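Local structure of polyphosphate kinase (Porphyromonas gingivalis, 2O8R) at residues P190-L195 with Y206-D211; T376-A381 with V404-R409; K399-V404 with G426-Y431. The protein probably catalyses the reversible transfer of the terminal phosphate of ATP to a growing polyphosphate chain, as a magnesium-dependent member of the polyphosphate kinase 1 family. The protein carries 3 engineered substitutions. All blocks are in the same frame, centred on the assembly; numbering follows the deposited sequence.

Overall arrangement
Contact 1 is an antiparallel beta hairpin in the middle domain, its centre about 37 Å from that of contact 2 and about 46 Å from that of contact 3. It is largely buried and combines backbone pairing with an aromatic pair and an internal salt bridge. Contacts 2 and 3 lie in the same phospholipase D-like domain, share Val-404 and belong to one sheet, in which strand 399-404 runs between 370-377 and 428-431. Contact 3 is a regular parallel pairing with a mostly buried aliphatic side. Contact 2 begins where that sheet frays into loops; it is only partly buried, relies on side-chain packing and holds two predicted magnesium-site arginines.

Contact 1 of 3, residues P190-L195 with Y206-D211; sequences PRFVEL and YSFLED
The ring of Phe-192 turns its edge to one face of the Phe-208 ring, an edge-to-face pair with centroids 5.2 Å apart and planes at 62°. Phe-192 CE1 stands over that face toward the rim, 3.6 Å from Phe-208 CE1, and Arg-191 NE lies in plane at the Phe-208 edge, while Arg-191 CG lies above the centre of one face of the Phe-192 ring. With its CG anti to the backbone N and a bend at chi2 (61°), Arg-191 reaches past Phe-208 to Glu-210. It grips the carboxylate side-on: NE bonds OE1 at 2.9 Å and NH2 bonds OE2 at 2.6 Å, both on the syn side. Only the NH2 partner lies in the guanidinium plane, and the two flat groups are 40° apart. NH1 forms a further salt bridge with Asp-305, and NH2 also bonds Val-301 O, which together should fix the guanidinium firmly. Along the backbone, Val-193 and Ser-207 form an antiparallel hydrogen-bonded pair, Val-193 N to Ser-207 O at 2.8 Å. Arg-191 O receives Leu-209 N at 2.7 Å, tying the loop before one strand to the first turn of helix 209-214. This is a beta hairpin extended by strand 115-118 beside 204-208: Phe-192 and Tyr-206 pack on Leu-117, whereas Val-193, Leu-195 and Leu-209, on the other side, rest against helix 125-139.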
loop_
_atom_site.group_PDB
_atom_site.type_symbol
_atom_site.label_atom_id
_atom_site.label_comp_id
_atom_site.label_asym_id
_atom_site.label_seq_id
_atom_site.Cartn_x
_atom_site.Cartn_y
_atom_site.Cartn_z
ATOM N N PRO A 190 6.466 -1.022 -15.647
ATOM C CA PRO A 190 6.907 -2.344 -15.246
ATOM C C PRO A 190 8.311 -2.657 -15.767
ATOM O O PRO A 190 8.742 -2.097 -16.786
ATOM C CB PRO A 190 5.888 -3.260 -15.916
ATOM C CG PRO A 190 5.477 -2.534 -17.119
ATOM C CD PRO A 190 5.513 -1.078 -16.767
ATOM N N ARG A 191 9.010 -3.547 -15.063
ATOM C CA ARG A 191 10.338 -3.993 -15.472
ATOM C C ARG A 191 10.212 -4.714 -16.797
ATOM O O ARG A 191 11.060 -4.557 -17.681
ATOM C CB ARG A 191 10.926 -4.943 -14.427
ATOM C CG ARG A 191 12.347 -5.393 -14.703
ATOM C CD ARG A 191 13.334 -4.224 -14.739
ATOM N NE ARG A 191 14.655 -4.646 -15.213
ATOM C CZ ARG A 191 15.605 -5.170 -14.440
ATOM N NH1 ARG A 191 15.415 -5.350 -13.139
ATOM N NH2 ARG A 191 16.763 -5.507 -14.969
ATOM N N PHE A 192 9.133 -5.489 -16.923
ATOM C CA PHE A 192 8.858 -6.260 -18.128
ATOM C C PHE A 192 7.675 -5.692 -18.893
ATOM O O PHE A 192 6.607 -5.481 -18.325
ATOM C CB PHE A 192 8.655 -7.725 -17.775
ATOM C CG PHE A 192 9.807 -8.307 -17.022
ATOM C CD1 PHE A 192 11.009 -8.565 -17.671
ATOM C CD2 PHE A 192 9.708 -8.552 -15.660
ATOM C CE1 PHE A 192 12.089 -9.084 -16.980
ATOM C CE2 PHE A 192 10.779 -9.069 -14.964
ATOM C CZ PHE A 192 11.974 -9.334 -15.624
ATOM N N VAL A 193 7.903 -5.419 -20.177
ATOM C CA VAL A 193 6.930 -4.756 -21.033
ATOM C C VAL A 193 6.467 -5.767 -22.076
ATOM O O VAL A 193 7.286 -6.285 -22.846
ATOM C CB VAL A 193 7.555 -3.500 -21.712
ATOM C CG1 VAL A 193 6.540 -2.748 -22.585
ATOM C CG2 VAL A 193 8.094 -2.569 -20.662
ATOM N N GLU A 194 5.167 -6.079 -22.063
ATOM C CA GLU A 194 4.566 -7.000 -23.028
ATOM C C GLU A 194 4.410 -6.310 -24.378
ATOM O O GLU A 194 4.079 -5.126 -24.437
ATOM C CB GLU A 194 3.206 -7.480 -22.536
ATOM C CG GLU A 194 2.634 -8.701 -23.293
ATOM C CD GLU A 194 1.149 -8.970 -22.990
ATOM O OE1 GLU A 194 0.453 -8.080 -22.442
ATOM O OE2 GLU A 194 0.674 -10.078 -23.318
ATOM N N LEU A 195 4.675 -7.047 -25.453
ATOM C CA LEU A 195 4.534 -6.531 -26.811
ATOM C C LEU A 195 3.282 -7.126 -27.425
ATOM O O LEU A 195 2.985 -8.296 -27.190
ATOM C CB LEU A 195 5.753 -6.904 -27.651
ATOM C CG LEU A 195 7.124 -6.425 -27.159
ATOM C CD1 LEU A 195 8.134 -6.493 -28.277
ATOM C CD2 LEU A 195 7.046 -5.020 -26.657
ATOM N N TYR A 206 8.053 -10.415 -24.238
ATOM C CA TYR A 206 8.382 -9.475 -23.181
ATOM C C TYR A 206 9.737 -8.838 -23.393
ATOM O O TYR A 206 10.644 -9.436 -23.972
ATOM C CB TYR A 206 8.323 -10.155 -21.817
ATOM C CG TYR A 206 6.966 -10.703 -21.503
ATOM C CD1 TYR A 206 5.948 -9.865 -21.057
ATOM C CD2 TYR A 206 6.688 -12.060 -21.665
ATOM C CE1 TYR A 206 4.691 -10.358 -20.765
ATOM C CE2 TYR A 206 5.428 -12.569 -21.381
ATOM C CZ TYR A 206 4.434 -11.706 -20.933
ATOM O OH TYR A 206 3.181 -12.186 -20.651
ATOM N N SER A 207 9.867 -7.615 -22.907
ATOM C CA SER A 207 11.118 -6.891 -23.001
ATOM C C SER A 207 11.425 -6.283 -21.664
ATOM O O SER A 207 10.505 -5.852 -20.963
ATOM C CB SER A 207 10.984 -5.765 -24.009
ATOM O OG SER A 207 10.929 -6.278 -25.316
ATOM N N PHE A 208 12.711 -6.254 -21.317
ATOM C CA PHE A 208 13.198 -5.453 -20.186
ATOM C C PHE A 208 13.004 -3.984 -20.526
ATOM O O PHE A 208 13.257 -3.551 -21.658
ATOM C CB PHE A 208 14.692 -5.683 -19.931
ATOM C CG PHE A 208 15.030 -7.051 -19.382
ATOM C CD1 PHE A 208 15.249 -7.233 -18.024
ATOM C CD2 PHE A 208 15.164 -8.144 -20.222
ATOM C CE1 PHE A 208 15.579 -8.480 -17.516
ATOM C CE2 PHE A 208 15.499 -9.388 -19.720
ATOM C CZ PHE A 208 15.706 -9.557 -18.364
ATOM N N LEU A 209 12.561 -3.217 -19.547
ATOM C CA LEU A 209 12.447 -1.782 -19.715
ATOM C C LEU A 209 13.774 -1.174 -20.169
ATOM O O LEU A 209 13.795 -0.378 -21.114
ATOM C CB LEU A 209 11.990 -1.143 -18.408
ATOM C CG LEU A 209 11.436 0.276 -18.440
ATOM C CD1 LEU A 209 10.479 0.447 -19.605
ATOM C CD2 LEU A 209 10.746 0.579 -17.101
ATOM N N GLU A 210 14.877 -1.570 -19.526
ATOM C CA GLU A 210 16.185 -0.957 -19.815
ATOM C C GLU A 210 16.678 -1.266 -21.219
ATOM O O GLU A 210 17.440 -0.492 -21.789
ATOM C CB GLU A 210 17.254 -1.312 -18.769
ATOM C CG GLU A 210 17.721 -2.773 -18.761
ATOM C CD GLU A 210 16.908 -3.662 -17.820
ATOM O OE1 GLU A 210 15.701 -3.394 -17.618
ATOM O OE2 GLU A 210 17.482 -4.639 -17.287
ATOM N N ASP A 211 16.233 -2.392 -21.773
ATOM C CA ASP A 211 16.543 -2.727 -23.154
ATOM C C ASP A 211 15.893 -1.720 -24.114
ATOM O O ASP A 211 16.550 -1.183 -25.001
ATOM C CB ASP A 211 16.122 -4.164 -23.466
ATOM C CG ASP A 211 17.157 -5.194 -23.020
ATOM O OD1 ASP A 211 18.289 -4.814 -22.662
ATOM O OD2 ASP A 211 16.838 -6.398 -23.038
#

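Contact 2 of 3, residues T376-A381 with V404-R409; sequences TQYRVA and VELKAR
Val-404, Tyr-378 and Leu-406 carry most of this contact, with the leucine methyl CD1 over one face of the tyrosine ring. Leu-406 CD1 sits 4.0 Å from the centroid of the Tyr-378 ring and 28° off its normal, a CH-pi contact in which Tyr-378 CZ is the nearest ring atom. The tyrosine starts away from the loop 404-409, but its CG lies anti to the backbone N (chi1 171°), which brings the ring back across Leu-406. Both methyls of Leu-406 also touch the aliphatic part of Arg-379, Leu-406 CD2 lying 3.5 Å from Arg-379 CG. Arg-379 and Arg-409 are both predicted to belong to the magnesium-binding site; the guanidinium of Arg-379 has Tyr-378 CE2 over one face. Val-404 touches with both branches: CG1 lies 3.3 Å from Tyr-378 O, and CG2 meets Val-380 CG1 at 3.8 Å. Here two parallel neighbours of the phospholipase D-like sheet, 370-377 and 399-404, reach their C-terminal ends and turn into loops, the side on which alpha/beta folds commonly place their active sites. The parallel bridge of Gln-377 with Val-404 is closed on this side by a weak bond from Glu-405 N to Gln-377 O, 3.4 Å long. At the edge of the Tyr-378 ring comes the carboxylate of Glu-405, turned 77° against it, with Glu-405 CD 3.6 Å from Tyr-378 CD1. The same glutamate packs on His-439, the predicted phosphohistidine, and makes a long, weak ion pair with Lys-441.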
loop_
_atom_site.group_PDB
_atom_site.type_symbol
_atom_site.label_atom_id
_atom_site.label_comp_id
_atom_site.label_asym_id
_atom_site.label_seq_id
_atom_site.Cartn_x
_atom_site.Cartn_y
_atom_site.Cartn_z
ATOM N N THR A 376 0.477 -10.776 20.763
ATOM C CA THR A 376 1.700 -10.196 20.276
ATOM C C THR A 376 1.548 -9.959 18.774
ATOM O O THR A 376 0.731 -10.605 18.134
ATOM C CB THR A 376 2.897 -11.096 20.614
ATOM O OG1 THR A 376 2.630 -12.431 20.176
ATOM C CG2 THR A 376 3.121 -11.129 22.111
ATOM N N GLN A 377 2.313 -9.011 18.233
ATOM C CA GLN A 377 2.300 -8.660 16.807
ATOM C C GLN A 377 3.677 -8.118 16.417
ATOM O O GLN A 377 4.242 -7.300 17.152
ATOM C CB GLN A 377 1.249 -7.575 16.549
ATOM C CG GLN A 377 -0.088 -8.068 16.012
ATOM C CD GLN A 377 -0.247 -7.865 14.509
ATOM O OE1 GLN A 377 -1.351 -7.977 13.970
ATOM N NE2 GLN A 377 0.854 -7.560 13.826
ATOM N N TYR A 378 4.226 -8.571 15.284
ATOM C CA TYR A 378 5.532 -8.069 14.827
ATOM C C TYR A 378 5.529 -6.549 14.671
ATOM O O TYR A 378 6.308 -5.857 15.323
ATOM C CB TYR A 378 5.980 -8.732 13.525
ATOM C CG TYR A 378 7.219 -8.090 12.918
ATOM C CD1 TYR A 378 8.457 -8.173 13.551
ATOM C CD2 TYR A 378 7.152 -7.403 11.708
ATOM C CE1 TYR A 378 9.591 -7.587 13.003
ATOM C CE2 TYR A 378 8.281 -6.812 11.150
ATOM C CZ TYR A 378 9.498 -6.908 11.800
ATOM O OH TYR A 378 10.619 -6.319 11.248
ATOM N N ARG A 379 4.637 -6.054 13.814
ATOM C CA ARG A 379 4.384 -4.626 13.646
ATOM C C ARG A 379 2.893 -4.349 13.705
ATOM O O ARG A 379 2.080 -5.248 13.503
ATOM C CB ARG A 379 4.867 -4.156 12.273
ATOM C CG ARG A 379 6.289 -3.653 12.213
ATOM C CD ARG A 379 6.525 -2.838 10.951
ATOM N NE ARG A 379 6.201 -3.594 9.743
ATOM C CZ ARG A 379 7.098 -4.155 8.939
ATOM N NH1 ARG A 379 8.393 -4.044 9.201
ATOM N NH2 ARG A 379 6.699 -4.827 7.866
ATOM N N VAL A 380 2.544 -3.096 13.986
ATOM C CA VAL A 380 1.241 -2.555 13.594
ATOM C C VAL A 380 1.471 -1.471 12.538
ATOM O O VAL A 380 1.928 -0.372 12.841
ATOM C CB VAL A 380 0.391 -2.047 14.792
ATOM C CG1 VAL A 380 1.275 -1.509 15.901
ATOM C CG2 VAL A 380 -0.628 -1.002 14.327
ATOM N N ALA A 381 1.204 -1.820 11.284
ATOM C CA ALA A 381 1.406 -0.901 10.169
ATOM C C ALA A 381 0.315 -1.048 9.111
ATOM O O ALA A 381 -0.156 -0.063 8.556
ATOM C CB ALA A 381 2.762 -1.121 9.551
ATOM N N VAL A 404 3.822 -5.173 20.832
ATOM C CA VAL A 404 4.484 -5.079 19.531
ATOM C C VAL A 404 5.999 -5.002 19.689
ATOM O O VAL A 404 6.522 -4.087 20.350
ATOM C CB VAL A 404 4.015 -3.829 18.739
ATOM C CG1 VAL A 404 4.541 -3.870 17.318
ATOM C CG2 VAL A 404 2.500 -3.706 18.742
ATOM N N GLU A 405 6.699 -5.940 19.053
ATOM C CA GLU A 405 8.154 -6.062 19.207
ATOM C C GLU A 405 9.014 -5.017 18.488
ATOM O O GLU A 405 10.242 -5.081 18.563
ATOM C CB GLU A 405 8.630 -7.460 18.813
ATOM C CG GLU A 405 8.283 -7.894 17.397
ATOM C CD GLU A 405 9.006 -9.169 16.967
ATOM O OE1 GLU A 405 10.247 -9.136 16.805
ATOM O OE2 GLU A 405 8.328 -10.203 16.772
ATOM N N LEU A 406 8.389 -4.059 17.805
ATOM C CA LEU A 406 9.158 -3.124 16.993
ATOM C C LEU A 406 9.793 -1.961 17.772
ATOM O O LEU A 406 9.727 -1.912 19.006
ATOM C CB LEU A 406 8.374 -2.645 15.772
ATOM C CG LEU A 406 9.297 -2.649 14.547
ATOM C CD1 LEU A 406 9.455 -4.063 13.967
ATOM C CD2 LEU A 406 8.882 -1.617 13.492
ATOM N N LYS A 407 10.376 -1.020 17.027
ATOM C CA LYS A 407 11.510 -0.221 17.502
ATOM C C LYS A 407 11.236 1.241 17.873
ATOM O O LYS A 407 10.087 1.696 17.915
ATOM C CB LYS A 407 12.642 -0.261 16.456
ATOM C CG LYS A 407 12.807 -1.584 15.719
ATOM C CD LYS A 407 13.471 -2.646 16.575
ATOM C CE LYS A 407 13.326 -4.013 15.932
ATOM N NZ LYS A 407 14.414 -4.935 16.349
ATOM N N ALA A 408 12.336 1.947 18.153
ATOM C CA ALA A 408 12.366 3.384 18.379
ATOM C C ALA A 408 11.881 4.099 17.126
ATOM O O ALA A 408 10.741 4.563 17.077
ATOM C CB ALA A 408 13.778 3.821 18.727
ATOM N N ARG A 409 12.740 4.161 16.109
ATOM C CA ARG A 409 12.361 4.719 14.807
ATOM C C ARG A 409 12.171 3.637 13.733
ATOM O O ARG A 409 13.087 3.289 12.976
ATOM C CB ARG A 409 13.329 5.817 14.382
ATOM C CG ARG A 409 13.254 7.042 15.287
ATOM C CD ARG A 409 14.626 7.628 15.497
ATOM N NE ARG A 409 15.341 7.738 14.227
ATOM C CZ ARG A 409 16.649 7.554 14.081
ATOM N NH1 ARG A 409 17.403 7.240 15.129
ATOM N NH2 ARG A 409 17.203 7.674 12.880
#

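Contact 3 of 3, residues K399-V404 with G426-Y431; sequences KVSVFV and GIRIVY
Arg-428 is joined through both its backbone groups to strand 399-404: its N donates to Val-400 O at 2.7 Å, and its O accepts from Val-402 N. Val-430 repeats the pattern two residues on, Val-430 N to Val-402 O at 3.0 Å and Val-430 O taking the N-H of Val-404. Each of these four carbonyls also receives a CA-H, as in the 3.3 Å contact of Phe-403 CA with Val-430 O. Val-402 thus spends its N-H and carbonyl on this side, whereas Lys-399, Ser-401 and Phe-403 make their backbone bonds to strand 370-377. This is the alternation of an inner strand in a parallel sheet, and helix 416-425 supplies the beta-alpha-beta crossover to 428-431; a Schellman motif at Gly-426, with positive phi, ends that helix. Among the side chains, the guanidinium of Arg-428 finds its charged partner in Asp-498. On the same face Val-430 CG2 meets the CD1 and CE1 atoms of the Phe-403 ring, both 3.4 Å away, with Val-430 CG1 over one face of the ring; Phe-494 also meets this ring. The opposite face is mainly aliphatic, with Tyr-431 at its end. Ile-427 CG2, anti to its own N, reaches Val-400 CG1 at 3.8 Å and also touches Val-402, and Ile-429 CG2 packs on Val-404 CG2 at 3.8 Å. Helices 385-395 and 416-425 cover this side, with Met-422 against both isoleucines.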
loop_
_atom_site.group_PDB
_atom_site.type_symbol
_atom_site.label_atom_id
_atom_site.label_comp_id
_atom_site.label_asym_id
_atom_site.label_seq_id
_atom_site.Cartn_x
_atom_site.Cartn_y
_atom_site.Cartn_z
ATOM N N LYS A 399 -11.248 -5.593 27.456
ATOM C CA LYS A 399 -9.852 -5.175 27.551
ATOM C C LYS A 399 -8.982 -5.751 26.426
ATOM O O LYS A 399 -8.829 -6.960 26.322
ATOM C CB LYS A 399 -9.288 -5.585 28.902
ATOM C CG LYS A 399 -9.851 -4.814 30.076
ATOM C CD LYS A 399 -8.960 -4.978 31.293
ATOM C CE LYS A 399 -9.477 -4.174 32.469
ATOM N NZ LYS A 399 -8.562 -4.311 33.636
ATOM N N VAL A 400 -8.418 -4.888 25.579
ATOM C CA VAL A 400 -7.615 -5.360 24.439
ATOM C C VAL A 400 -6.189 -4.796 24.437
ATOM O O VAL A 400 -5.991 -3.591 24.277
ATOM C CB VAL A 400 -8.301 -5.060 23.084
ATOM C CG1 VAL A 400 -7.451 -5.578 21.932
ATOM C CG2 VAL A 400 -9.689 -5.677 23.023
ATOM N N SER A 401 -5.196 -5.667 24.612
ATOM C CA SER A 401 -3.792 -5.237 24.585
ATOM C C SER A 401 -3.029 -5.861 23.425
ATOM O O SER A 401 -3.197 -7.046 23.140
ATOM C CB SER A 401 -3.085 -5.615 25.879
ATOM O OG SER A 401 -4.030 -5.893 26.890
ATOM N N VAL A 402 -2.193 -5.066 22.757
ATOM C CA VAL A 402 -1.310 -5.586 21.705
ATOM C C VAL A 402 0.146 -5.241 22.004
ATOM O O VAL A 402 0.511 -4.063 22.058
ATOM C CB VAL A 402 -1.667 -5.034 20.319
ATOM C CG1 VAL A 402 -0.738 -5.596 19.259
ATOM C CG2 VAL A 402 -3.104 -5.333 19.964
ATOM N N PHE A 403 0.966 -6.276 22.196
ATOM C CA PHE A 403 2.389 -6.115 22.490
ATOM C C PHE A 403 3.166 -6.261 21.229
ATOM O O PHE A 403 3.171 -7.337 20.631
ATOM C CB PHE A 403 2.863 -7.144 23.516
ATOM C CG PHE A 403 2.297 -6.917 24.877
ATOM C CD1 PHE A 403 3.009 -6.209 25.823
ATOM C CD2 PHE A 403 1.025 -7.370 25.195
ATOM C CE1 PHE A 403 2.465 -5.969 27.076
ATOM C CE2 PHE A 403 0.482 -7.131 26.438
ATOM C CZ PHE A 403 1.203 -6.432 27.382
ATOM N N VAL A 404 3.822 -5.173 20.832
ATOM C CA VAL A 404 4.484 -5.079 19.531
ATOM C C VAL A 404 5.999 -5.002 19.689
ATOM O O VAL A 404 6.522 -4.087 20.350
ATOM C CB VAL A 404 4.015 -3.829 18.739
ATOM C CG1 VAL A 404 4.541 -3.870 17.318
ATOM C CG2 VAL A 404 2.500 -3.706 18.742
ATOM N N GLY A 426 -10.323 1.694 21.583
ATOM C CA GLY A 426 -10.193 1.235 22.959
ATOM C C GLY A 426 -9.053 0.268 23.177
ATOM O O GLY A 426 -8.742 -0.070 24.324
ATOM N N ILE A 427 -8.441 -0.185 22.079
ATOM C CA ILE A 427 -7.257 -1.059 22.130
ATOM C C ILE A 427 -6.059 -0.355 22.784
ATOM O O ILE A 427 -5.908 0.862 22.659
ATOM C CB ILE A 427 -6.823 -1.510 20.720
ATOM C CG1 ILE A 427 -7.967 -2.205 19.971
ATOM C CG2 ILE A 427 -5.632 -2.402 20.806
ATOM C CD1 ILE A 427 -7.650 -2.499 18.493
ATOM N N ARG A 428 -5.232 -1.116 23.495
ATOM C CA ARG A 428 -3.985 -0.594 24.045
ATOM C C ARG A 428 -2.798 -1.209 23.311
ATOM O O ARG A 428 -2.772 -2.422 23.040
ATOM C CB ARG A 428 -3.868 -0.901 25.534
ATOM C CG ARG A 428 -4.858 -0.172 26.405
ATOM C CD ARG A 428 -4.636 -0.473 27.876
ATOM N NE ARG A 428 -3.222 -0.550 28.250
ATOM C CZ ARG A 428 -2.681 -1.585 28.891
ATOM N NH1 ARG A 428 -3.448 -2.610 29.235
ATOM N NH2 ARG A 428 -1.388 -1.595 29.205
ATOM N N ILE A 429 -1.812 -0.377 22.991
ATOM C CA ILE A 429 -0.641 -0.847 22.258
ATOM C C ILE A 429 0.595 -0.559 23.082
ATOM O O ILE A 429 0.916 0.604 23.329
ATOM C CB ILE A 429 -0.512 -0.186 20.851
ATOM C CG1 ILE A 429 -1.735 -0.537 19.995
ATOM C CG2 ILE A 429 0.740 -0.652 20.182
ATOM C CD1 ILE A 429 -1.960 0.360 18.811
ATOM N N VAL A 430 1.279 -1.610 23.529
ATOM C CA VAL A 430 2.524 -1.407 24.250
ATOM C C VAL A 430 3.738 -1.965 23.509
ATOM O O VAL A 430 3.711 -3.081 22.973
ATOM C CB VAL A 430 2.445 -1.798 25.770
ATOM C CG1 VAL A 430 1.008 -2.179 26.201
ATOM C CG2 VAL A 430 3.497 -2.845 26.153
ATOM N N TYR A 431 4.783 -1.142 23.454
ATOM C CA TYR A 431 6.018 -1.440 22.724
ATOM C C TYR A 431 7.056 -2.054 23.649
ATOM O O TYR A 431 7.003 -1.856 24.872
ATOM C CB TYR A 431 6.642 -0.161 22.132
ATOM C CG TYR A 431 5.714 1.019 21.935
ATOM C CD1 TYR A 431 5.397 1.868 22.995
ATOM C CD2 TYR A 431 5.187 1.311 20.675
ATOM C CE1 TYR A 431 4.548 2.958 22.811
ATOM C CE2 TYR A 431 4.343 2.398 20.483
ATOM C CZ TYR A 431 4.029 3.216 21.553
ATOM O OH TYR A 431 3.196 4.291 21.357
#